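Local coordinates for LPXTG family cell surface protein Fms2 (Enterococcus faecium DO, PDB 5FCE), which is a cell-wall-anchored adhesin whose ligand-binding region, the part crystallised, probably mediates attachment of the bacterium to its binding partners, at residues D91-V94 with Q99-I102. Sequence-based numbering, arbitrary orientation.
Sequences DLIV and QMTI
Strands 91-94 and 99-102 pair as the two arms of a beta hairpin at one side of a four-stranded antiparallel sheet, V94 facing T101 and I93 facing I102. V94 and T101 form the hydrogen-bonded pair: V94 N reaches T101 O at 2.8 Å in an almost straight bond (175° at the hydrogen), and T101 N returns to V94 O at 2.9 Å, more bent. I93 and I102 are the neighbouring non-hydrogen-bonded pair, where the alpha carbons draw in to 4.5 Å; I93 makes a bent CA-H...O contact with T101 O, and I102 with L92 O. V94 O also receives the CA-H of M100, at 3.2 Å.

Side chains alternate between the faces. On one, I93 and I102 lie side by side, CG1 against CG1 at 3.9 Å. Selenomethionine M100 is bent at its end, and its CE rests 3.9 Å from I93 CG2. Beta-branched isoleucines suit this extended backbone and bring broad apolar flanks. D91 shares this face and contributes its CB, 4.0 Å from I102 CG2; its carboxylate turns OD2 to K89 NZ in a salt bridge and OD1 to N105 N in a hydrogen bond, which probably offsets the cost of burying a charge. In this flattened barrel, the ligand-binding region of SgrA (by sequence a member of the SgrA immunoglobulin-like family), strand 91-96 lies between strand 36-42 and strand 99-103, one of the two edge strands of the sheet within the chain. I93 also touches T42 on strand 36-42 and W45 in a loop.

The other face carries V94 and T101. T101 CG2 lies 4.0 Å from V94 CB, while OG1, anti to the backbone N (chi1 -174°), makes a weak hydrogen bond to L4 O; threonine thus supplies a methyl to the strand pair and a hydroxyl to the N-terminal segment. F6 packs on both residues.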
ATOM      1  N   ASP A  91      -6.465  -0.808   4.290  1.00 16.16           N
ATOM      2  CA  ASP A  91      -6.546  -0.332   2.912  1.00 16.71           C
ATOM      3  C   ASP A  91      -5.236   0.321   2.493  1.00 16.21           C
ATOM      4  O   ASP A  91      -4.483   0.822   3.342  1.00 16.73           O
ATOM      5  CB  ASP A  91      -7.664   0.707   2.742  1.00 17.51           C
ATOM      6  CG  ASP A  91      -9.051   0.145   3.001  1.00 19.01           C
ATOM      7  OD1 ASP A  91      -9.262  -1.069   2.833  1.00 18.34           O
ATOM      8  OD2 ASP A  91      -9.944   0.935   3.377  1.00 20.44           O
ATOM      9  N   LEU A  92      -4.977   0.317   1.185  1.00 16.59           N
ATOM     10  CA  LEU A  92      -3.875   1.086   0.607  1.00 16.54           C
ATOM     11  C   LEU A  92      -4.451   2.198  -0.256  1.00 16.76           C
ATOM     12  O   LEU A  92      -5.228   1.942  -1.177  1.00 17.45           O
ATOM     13  CB  LEU A  92      -2.968   0.189  -0.245  1.00 16.37           C
ATOM     14  CG  LEU A  92      -1.792   0.891  -0.930  1.00 16.68           C
ATOM     15  CD1 LEU A  92      -0.702   1.286   0.094  1.00 16.29           C
ATOM     16  CD2 LEU A  92      -1.218   0.020  -2.066  1.00 17.29           C
ATOM     17  N   ILE A  93      -4.085   3.432   0.056  1.00 15.68           N
ATOM     18  CA  ILE A  93      -4.541   4.572  -0.722  1.00 16.94           C
ATOM     19  C   ILE A  93      -3.356   5.075  -1.542  1.00 15.61           C
ATOM     20  O   ILE A  93      -2.278   5.331  -0.997  1.00 15.24           O
ATOM     21  CB  ILE A  93      -5.073   5.679   0.211  1.00 18.09           C
ATOM     22  CG1 ILE A  93      -6.226   5.142   1.069  1.00 19.08           C
ATOM     23  CG2 ILE A  93      -5.567   6.902  -0.587  1.00 18.15           C
ATOM     24  CD1 ILE A  93      -6.792   6.189   2.043  1.00 22.41           C
ATOM     25  N   VAL A  94      -3.539   5.175  -2.853  1.00 15.83           N
ATOM     26  CA  VAL A  94      -2.470   5.659  -3.720  1.00 15.87           C
ATOM     27  C   VAL A  94      -2.866   6.983  -4.328  1.00 15.61           C
ATOM     28  O   VAL A  94      -3.836   7.062  -5.098  1.00 14.60           O
ATOM     29  CB  VAL A  94      -2.139   4.681  -4.848  1.00 16.04           C
ATOM     30  CG1 VAL A  94      -0.956   5.205  -5.658  1.00 15.61           C
ATOM     31  CG2 VAL A  94      -1.796   3.325  -4.267  1.00 16.54           C
ATOM     32  N   GLN A  99      -4.765  12.848  -8.052  1.00 19.73           N
ATOM     33  CA  GLN A  99      -5.874  11.891  -8.061  1.00 18.37           C
ATOM     34  C   GLN A  99      -5.604  10.815  -7.027  1.00 18.72           C
ATOM     35  O   GLN A  99      -4.524  10.789  -6.428  1.00 17.07           O
ATOM     36  CB  GLN A  99      -6.058  11.290  -9.464  1.00 19.14           C
ATOM     37  CG  GLN A  99      -6.307  12.383 -10.543  1.00 21.58           C
ATOM     38  CD  GLN A  99      -7.492  13.289 -10.214  1.00 23.87           C
ATOM     39  OE1 GLN A  99      -8.543  12.814  -9.770  1.00 25.76           O
ATOM     40  NE2 GLN A  99      -7.324  14.611 -10.420  1.00 21.71           N
HETATM   41  N   MSE A 100      -6.586   9.956  -6.778  1.00 18.10           N
HETATM   42  CA  MSE A 100      -6.373   8.912  -5.778  1.00 18.59           C
HETATM   43  C   MSE A 100      -7.156   7.661  -6.093  1.00 19.22           C
HETATM   44  O   MSE A 100      -8.197   7.713  -6.743  1.00 19.68           O
HETATM   45  CB  MSE A 100      -6.731   9.414  -4.384  1.00 19.48           C
HETATM   46  CG  MSE A 100      -8.155   9.888  -4.218  1.00 22.63           C
HETATM   47 SE   MSE A 100      -8.376  10.271  -2.317  1.00 43.47          SE
HETATM   48  CE  MSE A 100      -8.956   8.483  -1.825  1.00 23.69           C
ATOM     49  N   THR A 101      -6.648   6.530  -5.624  1.00 18.01           N
ATOM     50  CA  THR A 101      -7.367   5.280  -5.756  1.00 19.28           C
ATOM     51  C   THR A 101      -7.137   4.464  -4.495  1.00 17.19           C
ATOM     52  O   THR A 101      -6.081   4.565  -3.873  1.00 17.70           O
ATOM     53  CB  THR A 101      -6.950   4.509  -7.028  1.00 20.33           C
ATOM     54  OG1 THR A 101      -7.786   3.357  -7.193  1.00 20.17           O
ATOM     55  CG2 THR A 101      -5.493   4.081  -6.964  1.00 18.35           C
ATOM     56  N   ILE A 102      -8.145   3.696  -4.100  1.00 17.89           N
ATOM     57  CA  ILE A 102      -8.067   2.907  -2.884  1.00 18.24           C
ATOM     58  C   ILE A 102      -8.186   1.432  -3.225  1.00 18.60           C
ATOM     59  O   ILE A 102      -9.150   1.014  -3.866  1.00 16.01           O
ATOM     60  CB  ILE A 102      -9.181   3.285  -1.890  1.00 17.97           C
ATOM     61  CG1 ILE A 102      -9.081   4.759  -1.505  1.00 21.33           C
ATOM     62  CG2 ILE A 102      -9.089   2.422  -0.630  1.00 18.19           C
ATOM     63  CD1 ILE A 102     -10.268   5.256  -0.690  1.00 21.83           C
TER